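Local coordinates for ribosome biogenesis GTPase A (Thermotoga maritima, PDB 3CNL), which binds GTP and, as a circularly permuted GTPase, probably hydrolyses it and acts in a late step of 50S ribosomal subunit assembly, at residues Arg29-Thr37 / Leu164-Gly172; Val56-Trp67 / Gly238-Glu249. One frame throughout, in Å; residues are numbered along the deposited sequence.

Interaction 1: Arg29-Thr37 / Leu164-Gly172; sequences RDARAPFAT and LAAKLLLVG
Asp30 lays its carboxylate against Val171, with Asp30 OD2 3.5 Å from Val171 CG1. The residue ends strand 24-30 and starts the DARxP sequence of the YlqF/YawG GTPases. Here that sequence folds as an Asx turn within a type I beta turn. Asp30 CG lies opposite the backbone N (chi1 -170°), and from there OD1 accepts from Arg32 N through its anti lone pair at 2.8 Å. Arg32 holds the same carboxylate side-on, with NE on OD1 and NH2 on OD2 and both oxygens close to the guanidinium plane. This salt bridge fixes the rotation of both groups. A water bridges Asp30 OD2 to Val171 O, which also accepts from Asn109 of the GTP site. With an alanine here, the buried Arg32 guanidinium would probably be left without its charge mate and freer to turn, and the Asx turn would probably be less firmly held. Arg32 NH2 also passes 3.8 Å from Val171 CA, while the guanidinium bonds the carbonyls of Val235 and Ala236. Ala33 CB meets Val171 CG1 at 3.9 Å. Further on, Ala36 faces helix 162-170, its CB 3.6 Å from Lys167 CB. Leu164 CD1 and Leu168 CD2 both reach Ala36 O, which accepts from Lys157. The extended Lys167 chain leads away to a salt bridge with Asp163. The helix stops in a Schellman motif with Gly172 at positive phi, just after Val171. No direct hydrogen bond joins the two segments. Thr37 OG1 sits between its own N and carbonyl carbon (chi1 59°). It accepts from Asp30 N and donates to Ala33 O, on the opposite face of that carbonyl from Thr37 N. This turns the methyl toward the end of the helix, and Thr37 CG2 rests 3.7 Å from Val171 CG2.

Interaction 2: Val56-Trp67 / Gly238-Glu249; sequences VDIADEKTTKKW and GKAGRVSFERPE. With GNP (phosphoaminophosphonic acid-guanylate ester), chain B.
From Ile58 to Trp67 the chain runs in the same direction as the loop from Arg242 to Pro248, and Val243 N bonds Ile58 O at 3.3 Å. A water also links Ile58 O to Gly241 O. Arg242 lies over residues Val56-Ala59, its chain extended from CG to NE. Asp57 O sits over the centre of one guanidinium face, 3.0 Å from Arg242 CZ. Arg242 NH1 donates to Ala59 O at the guanidinium edge, nearly in plane. Glu61 comes over the opposite face; its salt bridge is long, and no N-H points at OE2. Ile58 CG2 packs 3.8 Å from Gly238 CA, where a side chain would clash. Val56 and Asp57 end the NKxD (G4) motif that reads guanine: Asp57 OD1 accepts from GNP N1 at 2.9 Å, nearly straight (170°), and Asp57 OD2 accepts from GNP N2. Asp60 is the N-cap of helix 61-73, its OD1 accepting from Thr63 N. Asp60 N donates to Ser244 OG at 3.0 Å. Thr63 CG2 packs 3.9 Å from Ser244 CB. Trp67 NE1 donates to Glu246 O at 2.8 Å; that oxygen lies in the indole plane, while the N-H comes from above the carbonyl plane. Pro248 covers one indole face with a CH-pi contact, Pro248 CD 3.8 Å from the centroid of the Trp67 five-membered ring.

Overall arrangement
The chain gives the segments in the order 29-37, 56-67, 164-172 and 238-249, so the two contacts cross. Interaction 1 closes a long loop from the end of strand 24-30 to helix 162-170. That loop contains the nucleotide-binding residues Asn54-Asp57 and Asn109-Thr114. Interaction 2 closes a second loop, from the start of helix 61-73 to the tail after helix 224-236. The loops share residues 56-172. The two contacts also touch. Arg32 O probably accepts a hydrogen bond from Phe245 N, and Glu246 OE1 probably accepts one from Phe35 N. Phe35 and Trp67 meet edge to face. Together the two contacts tie the G domain to the helical C-terminal part.

Interaction 1: Arg29-Thr37 / Leu164-Gly172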
loop_
_atom_site.group_PDB
_atom_site.type_symbol
_atom_site.label_atom_id
_atom_site.label_comp_id
_atom_site.label_asym_id
_atom_site.label_seq_id
_atom_site.Cartn_x
_atom_site.Cartn_y
_atom_site.Cartn_z
ATOM N N ARG A 29 2.491 -4.016 -2.557
ATOM C CA ARG A 29 2.946 -3.081 -1.540
ATOM C C ARG A 29 2.845 -1.677 -2.107
ATOM O O ARG A 29 2.756 -1.519 -3.317
ATOM C CB ARG A 29 4.406 -3.367 -1.192
ATOM C CG ARG A 29 4.704 -4.813 -0.713
ATOM C CD ARG A 29 6.056 -4.851 -0.044
ATOM N NE ARG A 29 6.472 -6.213 0.229
ATOM C CZ ARG A 29 7.582 -6.560 0.865
ATOM N NH1 ARG A 29 8.419 -5.632 1.326
ATOM N NH2 ARG A 29 7.849 -7.846 1.052
ATOM N N ASP A 30 2.853 -0.675 -1.236
ATOM C CA ASP A 30 2.934 0.733 -1.639
ATOM C C ASP A 30 4.436 1.047 -1.674
ATOM O O ASP A 30 5.144 0.772 -0.712
ATOM C CB ASP A 30 2.165 1.619 -0.627
ATOM C CG ASP A 30 1.992 3.065 -1.100
ATOM O OD1 ASP A 30 2.988 3.672 -1.516
ATOM O OD2 ASP A 30 0.865 3.618 -1.034
ATOM N N ALA A 31 4.927 1.577 -2.798
ATOM C CA ALA A 31 6.342 1.949 -2.956
ATOM C C ALA A 31 6.779 3.044 -1.994
ATOM O O ALA A 31 7.975 3.219 -1.728
ATOM C CB ALA A 31 6.602 2.416 -4.402
ATOM N N ARG A 32 5.825 3.805 -1.471
ATOM C CA ARG A 32 6.175 4.889 -0.522
ATOM C C ARG A 32 6.518 4.352 0.874
ATOM O O ARG A 32 7.172 5.028 1.701
ATOM C CB ARG A 32 5.033 5.892 -0.440
ATOM C CG ARG A 32 4.712 6.565 -1.758
ATOM C CD ARG A 32 3.432 7.416 -1.700
ATOM N NE ARG A 32 2.237 6.592 -1.414
ATOM C CZ ARG A 32 1.044 7.090 -1.078
ATOM N NH1 ARG A 32 0.881 8.410 -0.983
ATOM N NH2 ARG A 32 0.003 6.283 -0.835
ATOM N N ALA A 33 6.072 3.131 1.142
ATOM C CA ALA A 33 6.312 2.506 2.443
ATOM C C ALA A 33 6.438 0.996 2.273
ATOM O O ALA A 33 5.537 0.274 2.667
ATOM C CB ALA A 33 5.122 2.835 3.413
ATOM N N PRO A 34 7.525 0.510 1.639
ATOM C CA PRO A 34 7.648 -0.936 1.379
ATOM C C PRO A 34 7.759 -1.872 2.565
ATOM O O PRO A 34 7.347 -3.028 2.435
ATOM C CB PRO A 34 8.895 -1.039 0.476
ATOM C CG PRO A 34 9.010 0.324 -0.111
ATOM C CD PRO A 34 8.622 1.257 1.001
ATOM N N PHE A 35 8.324 -1.425 3.690
ATOM C CA PHE A 35 8.348 -2.278 4.874
ATOM C C PHE A 35 6.972 -2.257 5.541
ATOM O O PHE A 35 6.398 -3.310 5.839
ATOM C CB PHE A 35 9.430 -1.869 5.884
ATOM C CG PHE A 35 10.830 -2.363 5.559
ATOM C CD1 PHE A 35 11.046 -3.475 4.747
ATOM C CD2 PHE A 35 11.931 -1.721 6.109
ATOM C CE1 PHE A 35 12.332 -3.905 4.463
ATOM C CE2 PHE A 35 13.234 -2.156 5.843
ATOM C CZ PHE A 35 13.432 -3.239 5.032
ATOM N N ALA A 36 6.425 -1.062 5.739
ATOM C CA ALA A 36 5.160 -0.935 6.423
ATOM C C ALA A 36 4.097 -1.773 5.754
ATOM O O ALA A 36 3.314 -2.418 6.451
ATOM C CB ALA A 36 4.720 0.562 6.526
ATOM N N THR A 37 4.079 -1.783 4.413
ATOM C CA THR A 37 3.038 -2.469 3.630
ATOM C C THR A 37 3.423 -3.899 3.176
ATOM O O THR A 37 2.780 -4.469 2.295
ATOM C CB THR A 37 2.579 -1.641 2.395
ATOM O OG1 THR A 37 3.697 -1.386 1.533
ATOM C CG2 THR A 37 1.928 -0.303 2.840
ATOM N N LEU A 164 4.787 2.043 12.741
ATOM C CA LEU A 164 4.048 1.209 11.772
ATOM C C LEU A 164 2.615 1.712 11.545
ATOM O O LEU A 164 2.167 1.832 10.408
ATOM C CB LEU A 164 4.071 -0.270 12.191
ATOM C CG LEU A 164 3.275 -1.230 11.291
ATOM C CD1 LEU A 164 3.845 -1.276 9.878
ATOM C CD2 LEU A 164 3.155 -2.649 11.910
ATOM N N ALA A 165 1.910 2.049 12.621
ATOM C CA ALA A 165 0.567 2.625 12.496
ATOM C C ALA A 165 0.596 3.941 11.705
ATOM O O ALA A 165 -0.241 4.160 10.828
ATOM C CB ALA A 165 -0.059 2.834 13.883
ATOM N N ALA A 166 1.570 4.801 12.004
ATOM C CA ALA A 166 1.692 6.096 11.355
ATOM C C ALA A 166 1.887 5.919 9.840
ATOM O O ALA A 166 1.226 6.576 9.056
ATOM C CB ALA A 166 2.851 6.859 11.953
ATOM N N LYS A 167 2.757 4.992 9.452
ATOM C CA LYS A 167 3.059 4.715 8.034
ATOM C C LYS A 167 1.877 4.092 7.278
ATOM O O LYS A 167 1.569 4.473 6.128
ATOM C CB LYS A 167 4.326 3.859 7.936
ATOM C CG LYS A 167 5.601 4.678 8.107
ATOM C CD LYS A 167 6.769 3.826 8.538
ATOM C CE LYS A 167 8.044 4.672 8.516
ATOM N NZ LYS A 167 9.193 3.933 9.122
ATOM N N LEU A 168 1.206 3.148 7.923
ATOM C CA LEU A 168 -0.042 2.601 7.379
ATOM C C LEU A 168 -1.154 3.642 7.268
ATOM O O LEU A 168 -1.980 3.571 6.355
ATOM C CB LEU A 168 -0.519 1.391 8.179
ATOM C CG LEU A 168 0.351 0.131 8.154
ATOM C CD1 LEU A 168 -0.188 -0.881 9.149
ATOM C CD2 LEU A 168 0.346 -0.460 6.724
ATOM N N LEU A 169 -1.205 4.588 8.197
ATOM C CA LEU A 169 -2.107 5.730 8.042
ATOM C C LEU A 169 -1.794 6.563 6.801
ATOM O O LEU A 169 -2.694 6.979 6.052
ATOM C CB LEU A 169 -2.046 6.629 9.300
ATOM C CG LEU A 169 -2.842 7.930 9.305
ATOM C CD1 LEU A 169 -4.319 7.618 9.241
ATOM C CD2 LEU A 169 -2.526 8.707 10.600
ATOM N N LEU A 170 -0.514 6.847 6.609
ATOM C CA LEU A 170 -0.064 7.701 5.495
ATOM C C LEU A 170 -0.359 7.091 4.102
ATOM O O LEU A 170 -0.557 7.813 3.135
ATOM C CB LEU A 170 1.454 7.987 5.649
ATOM C CG LEU A 170 1.891 9.000 6.708
ATOM C CD1 LEU A 170 3.385 8.931 7.062
ATOM C CD2 LEU A 170 1.539 10.411 6.297
ATOM N N VAL A 171 -0.356 5.763 3.994
ATOM C CA VAL A 171 -0.703 5.105 2.722
ATOM C C VAL A 171 -2.209 4.731 2.629
ATOM O O VAL A 171 -2.643 4.103 1.669
ATOM C CB VAL A 171 0.215 3.877 2.431
ATOM C CG1 VAL A 171 1.670 4.330 2.258
ATOM C CG2 VAL A 171 0.100 2.837 3.533
ATOM N N GLY A 172 -2.999 5.159 3.609
ATOM C CA GLY A 172 -4.463 4.913 3.619
ATOM C C GLY A 172 -4.891 3.492 3.924
ATOM O O GLY A 172 -6.051 3.114 3.716
HETATM O O HOH W 1 -1.690 2.815 -0.589
#

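Interaction 2: Val56-Trp67 / Gly238-Glu249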
loop_
_atom_site.group_PDB
_atom_site.type_symbol
_atom_site.label_atom_id
_atom_site.label_comp_id
_atom_site.label_asym_id
_atom_site.label_seq_id
_atom_site.Cartn_x
_atom_site.Cartn_y
_atom_site.Cartn_z
ATOM N N VAL A 56 4.008 3.987 -7.935
ATOM C CA VAL A 56 5.289 4.723 -8.111
ATOM C C VAL A 56 5.069 6.156 -8.620
ATOM O O VAL A 56 5.936 7.063 -8.473
ATOM C CB VAL A 56 6.337 3.956 -8.994
ATOM C CG1 VAL A 56 6.765 2.643 -8.327
ATOM C CG2 VAL A 56 5.831 3.743 -10.432
ATOM N N ASP A 57 3.890 6.369 -9.188
ATOM C CA ASP A 57 3.542 7.679 -9.734
ATOM C C ASP A 57 3.399 8.777 -8.666
ATOM O O ASP A 57 3.612 9.959 -8.959
ATOM C CB ASP A 57 2.295 7.577 -10.608
ATOM C CG ASP A 57 1.084 7.137 -9.830
ATOM O OD1 ASP A 57 1.183 6.121 -9.139
ATOM O OD2 ASP A 57 0.038 7.811 -9.903
ATOM N N ILE A 58 3.080 8.381 -7.429
ATOM C CA ILE A 58 2.929 9.316 -6.311
ATOM C C ILE A 58 4.027 9.128 -5.243
ATOM O O ILE A 58 3.965 9.732 -4.156
ATOM C CB ILE A 58 1.504 9.266 -5.689
ATOM C CG1 ILE A 58 1.134 7.851 -5.192
ATOM C CG2 ILE A 58 0.453 9.800 -6.696
ATOM C CD1 ILE A 58 -0.222 7.758 -4.553
ATOM N N ALA A 59 5.039 8.328 -5.585
ATOM C CA ALA A 59 6.187 8.053 -4.710
ATOM C C ALA A 59 7.395 8.866 -5.141
ATOM O O ALA A 59 7.516 9.230 -6.305
ATOM C CB ALA A 59 6.546 6.564 -4.757
ATOM N N ASP A 60 8.309 9.113 -4.204
ATOM C CA ASP A 60 9.595 9.729 -4.548
ATOM C C ASP A 60 10.465 8.775 -5.373
ATOM O O ASP A 60 10.925 7.751 -4.871
ATOM C CB ASP A 60 10.351 10.141 -3.297
ATOM C CG ASP A 60 11.676 10.769 -3.623
ATOM O OD1 ASP A 60 12.718 10.172 -3.262
ATOM O OD2 ASP A 60 11.664 11.834 -4.289
ATOM N N GLU A 61 10.714 9.151 -6.632
ATOM C CA GLU A 61 11.405 8.301 -7.605
ATOM C C GLU A 61 12.786 7.829 -7.150
ATOM O O GLU A 61 13.136 6.664 -7.318
ATOM C CB GLU A 61 11.476 8.996 -8.966
ATOM C CG GLU A 61 10.105 9.223 -9.578
ATOM C CD GLU A 61 10.148 9.413 -11.077
ATOM O OE1 GLU A 61 10.701 10.427 -11.520
ATOM O OE2 GLU A 61 9.618 8.559 -11.826
ATOM N N LYS A 62 13.545 8.724 -6.531
ATOM C CA LYS A 62 14.850 8.393 -5.977
ATOM C C LYS A 62 14.775 7.303 -4.896
ATOM O O LYS A 62 15.562 6.362 -4.893
ATOM C CB LYS A 62 15.481 9.665 -5.422
ATOM C CG LYS A 62 16.956 9.558 -5.059
ATOM C CD LYS A 62 17.426 10.830 -4.357
ATOM C CE LYS A 62 16.717 11.046 -2.997
ATOM N NZ LYS A 62 15.239 11.382 -3.069
ATOM N N THR A 63 13.816 7.442 -3.986
ATOM C CA THR A 63 13.611 6.488 -2.895
ATOM C C THR A 63 13.121 5.125 -3.445
ATOM O O THR A 63 13.545 4.077 -2.969
ATOM C CB THR A 63 12.597 7.065 -1.886
ATOM O OG1 THR A 63 12.974 8.406 -1.543
ATOM C CG2 THR A 63 12.536 6.223 -0.621
ATOM N N THR A 64 12.238 5.154 -4.441
ATOM C CA THR A 64 11.763 3.920 -5.085
ATOM C C THR A 64 12.918 3.132 -5.691
ATOM O O THR A 64 13.016 1.929 -5.475
ATOM C CB THR A 64 10.699 4.165 -6.159
ATOM O OG1 THR A 64 9.558 4.809 -5.571
ATOM C CG2 THR A 64 10.249 2.826 -6.796
ATOM N N LYS A 65 13.789 3.799 -6.445
ATOM C CA LYS A 65 14.964 3.103 -6.980
ATOM C C LYS A 65 15.798 2.450 -5.880
ATOM O O LYS A 65 16.237 1.304 -6.032
ATOM C CB LYS A 65 15.823 4.011 -7.859
ATOM C CG LYS A 65 16.908 3.228 -8.619
ATOM C CD LYS A 65 16.283 2.209 -9.572
ATOM C CE LYS A 65 16.922 0.848 -9.399
ATOM N NZ LYS A 65 17.054 0.136 -10.710
ATOM N N LYS A 66 16.009 3.144 -4.770
ATOM C CA LYS A 66 16.760 2.550 -3.658
ATOM C C LYS A 66 16.074 1.321 -3.077
ATOM O O LYS A 66 16.734 0.386 -2.600
ATOM C CB LYS A 66 17.001 3.573 -2.538
ATOM C CG LYS A 66 18.139 4.577 -2.804
ATOM C CD LYS A 66 19.525 3.948 -2.560
ATOM C CE LYS A 66 20.684 4.995 -2.584
ATOM N NZ LYS A 66 22.024 4.315 -2.659
ATOM N N TRP A 67 14.742 1.336 -3.069
ATOM C CA TRP A 67 13.998 0.157 -2.627
ATOM C C TRP A 67 14.193 -1.015 -3.585
ATOM O O TRP A 67 14.409 -2.148 -3.141
ATOM C CB TRP A 67 12.508 0.484 -2.403
ATOM C CG TRP A 67 12.275 1.148 -1.089
ATOM C CD1 TRP A 67 11.864 2.432 -0.883
ATOM C CD2 TRP A 67 12.456 0.568 0.213
ATOM N NE1 TRP A 67 11.767 2.686 0.469
ATOM C CE2 TRP A 67 12.117 1.555 1.162
ATOM C CE3 TRP A 67 12.847 -0.703 0.668
ATOM C CZ2 TRP A 67 12.188 1.325 2.539
ATOM C CZ3 TRP A 67 12.899 -0.940 2.023
ATOM C CH2 TRP A 67 12.570 0.077 2.955
ATOM N N GLY A 238 -1.797 10.794 -2.791
ATOM C CA GLY A 238 -0.734 11.485 -3.501
ATOM C C GLY A 238 -1.061 12.939 -3.824
ATOM O O GLY A 238 -0.379 13.556 -4.656
ATOM N N LYS A 239 -2.084 13.493 -3.159
ATOM C CA LYS A 239 -2.539 14.874 -3.420
ATOM C C LYS A 239 -1.756 15.912 -2.624
ATOM O O LYS A 239 -2.002 17.117 -2.749
ATOM C CB LYS A 239 -4.040 15.022 -3.131
ATOM C CG LYS A 239 -4.951 14.399 -4.196
ATOM C CD LYS A 239 -6.323 14.077 -3.633
ATOM C CE LYS A 239 -7.151 13.236 -4.615
ATOM N NZ LYS A 239 -7.758 14.098 -5.682
ATOM N N ALA A 240 -0.797 15.444 -1.828
ATOM C CA ALA A 240 -0.043 16.307 -0.929
ATOM C C ALA A 240 1.448 16.313 -1.263
ATOM O O ALA A 240 2.272 16.659 -0.413
ATOM C CB ALA A 240 -0.280 15.888 0.529
ATOM N N GLY A 241 1.772 15.945 -2.505
ATOM C CA GLY A 241 3.144 15.806 -2.990
ATOM C C GLY A 241 3.590 14.384 -3.331
ATOM O O GLY A 241 3.145 13.430 -2.682
ATOM N N ARG A 242 4.463 14.261 -4.348
ATOM C CA ARG A 242 5.228 13.030 -4.662
ATOM C C ARG A 242 6.229 12.799 -3.541
ATOM O O ARG A 242 7.304 13.386 -3.525
ATOM C CB ARG A 242 6.025 13.159 -5.965
ATOM C CG ARG A 242 5.589 12.312 -7.152
ATOM C CD ARG A 242 6.738 12.138 -8.156
ATOM N NE ARG A 242 6.256 11.849 -9.507
ATOM C CZ ARG A 242 6.328 10.667 -10.110
ATOM N NH1 ARG A 242 6.873 9.627 -9.502
ATOM N NH2 ARG A 242 5.832 10.523 -11.328
ATOM N N VAL A 243 5.870 11.937 -2.608
ATOM C CA VAL A 243 6.541 11.863 -1.323
ATOM C C VAL A 243 6.571 10.380 -0.902
ATOM O O VAL A 243 5.583 9.699 -1.071
ATOM C CB VAL A 243 5.758 12.752 -0.300
ATOM C CG1 VAL A 243 5.859 12.239 1.086
ATOM C CG2 VAL A 243 6.270 14.206 -0.344
ATOM N N SER A 244 7.716 9.889 -0.417
ATOM C CA SER A 244 7.815 8.558 0.187
ATOM C C SER A 244 7.977 8.655 1.705
ATOM O O SER A 244 8.293 9.721 2.227
ATOM C CB SER A 244 8.964 7.751 -0.425
ATOM O OG SER A 244 8.700 7.439 -1.777
ATOM N N PHE A 245 7.761 7.548 2.416
ATOM C CA PHE A 245 7.665 7.609 3.880
ATOM C C PHE A 245 8.678 6.734 4.591
ATOM O O PHE A 245 8.756 6.774 5.820
ATOM C CB PHE A 245 6.240 7.268 4.364
ATOM C CG PHE A 245 5.132 7.949 3.566
ATOM C CD1 PHE A 245 5.014 9.337 3.547
ATOM C CD2 PHE A 245 4.193 7.194 2.885
ATOM C CE1 PHE A 245 4.005 9.960 2.821
ATOM C CE2 PHE A 245 3.174 7.802 2.165
ATOM C CZ PHE A 245 3.084 9.188 2.120
ATOM N N GLU A 246 9.413 5.935 3.813
ATOM C CA GLU A 246 10.450 5.018 4.312
ATOM C C GLU A 246 11.563 4.934 3.279
ATOM O O GLU A 246 11.285 4.979 2.079
ATOM C CB GLU A 246 9.913 3.593 4.440
ATOM C CG GLU A 246 8.753 3.423 5.300
ATOM C CD GLU A 246 8.494 1.998 5.628
ATOM O OE1 GLU A 246 8.078 1.251 4.716
ATOM O OE2 GLU A 246 8.671 1.641 6.813
ATOM N N ARG A 247 12.795 4.762 3.770
ATOM C CA ARG A 247 14.021 4.538 2.989
ATOM C C ARG A 247 14.708 3.262 3.487
ATOM O O ARG A 247 14.677 2.995 4.684
ATOM C CB ARG A 247 15.010 5.685 3.221
ATOM C CG ARG A 247 14.641 7.032 2.659
ATOM C CD ARG A 247 15.392 8.123 3.442
ATOM N NE ARG A 247 16.725 7.687 3.889
ATOM C CZ ARG A 247 17.645 8.487 4.437
ATOM N NH1 ARG A 247 17.394 9.781 4.618
ATOM N NH2 ARG A 247 18.828 7.996 4.806
ATOM N N PRO A 248 15.358 2.486 2.580
ATOM C CA PRO A 248 15.947 1.189 2.961
ATOM C C PRO A 248 16.653 1.006 4.341
ATOM O O PRO A 248 16.557 -0.109 4.862
ATOM C CB PRO A 248 16.833 0.833 1.765
ATOM C CG PRO A 248 16.135 1.452 0.610
ATOM C CD PRO A 248 15.530 2.745 1.132
ATOM N N GLU A 249 17.369 1.956 4.962
ATOM C CA GLU A 249 18.212 3.055 4.444
ATOM C C GLU A 249 18.700 4.068 5.519
ATOM O O GLU A 249 19.695 4.743 5.254
ATOM C CB GLU A 249 17.648 3.820 3.258
ATOM C CG GLU A 249 18.692 4.257 2.235
ATOM C CD GLU A 249 18.340 5.565 1.563
ATOM O OE1 GLU A 249 17.673 5.522 0.507
ATOM O OE2 GLU A 249 18.725 6.641 2.083
HETATM P PG GNP B . -8.617 -2.846 -0.420
HETATM O O1G GNP B . -8.033 -4.229 -0.249
HETATM O O2G GNP B . -8.432 -1.987 0.817
HETATM O O3G GNP B . -10.060 -2.988 -0.888
HETATM N N3B GNP B . -8.038 -1.938 -1.583
HETATM P PB GNP B . -7.166 -2.369 -2.825
HETATM O O1B GNP B . -5.853 -2.912 -2.365
HETATM O O2B GNP B . -7.988 -3.277 -3.679
HETATM O O3A GNP B . -6.905 -1.056 -3.589
HETATM P PA GNP B . -7.707 -0.387 -4.748
HETATM O O1A GNP B . -7.309 -0.948 -6.049
HETATM O O2A GNP B . -9.151 -0.326 -4.470
HETATM O "O5'" GNP B . -7.144 1.065 -4.752
HETATM C "C5'" GNP B . -7.179 1.911 -3.593
HETATM C "C4'" GNP B . -7.023 3.355 -4.057
HETATM O "O4'" GNP B . -5.714 3.583 -4.655
HETATM C "C3'" GNP B . -8.005 3.833 -5.112
HETATM O "O3'" GNP B . -8.305 5.197 -4.854
HETATM C "C2'" GNP B . -7.200 3.705 -6.396
HETATM O "O2'" GNP B . -7.696 4.581 -7.381
HETATM C "C1'" GNP B . -5.811 4.141 -5.944
HETATM N N9 GNP B . -4.706 3.561 -6.702
HETATM C C8 GNP B . -4.550 2.230 -7.029
HETATM N N7 GNP B . -3.439 1.996 -7.688
HETATM C C5 GNP B . -2.839 3.268 -7.804
HETATM C C6 GNP B . -1.617 3.676 -8.408
HETATM O O6 GNP B . -0.780 2.976 -9.006
HETATM N N1 GNP B . -1.390 5.058 -8.275
HETATM C C2 GNP B . -2.244 5.942 -7.634
HETATM N N2 GNP B . -1.878 7.241 -7.599
HETATM N N3 GNP B . -3.376 5.577 -7.058
HETATM C C4 GNP B . -3.611 4.234 -7.189
HETATM O O HOH W 2 2.689 10.690 -2.065
HETATM O O HOH W 3 9.646 5.188 -2.730
#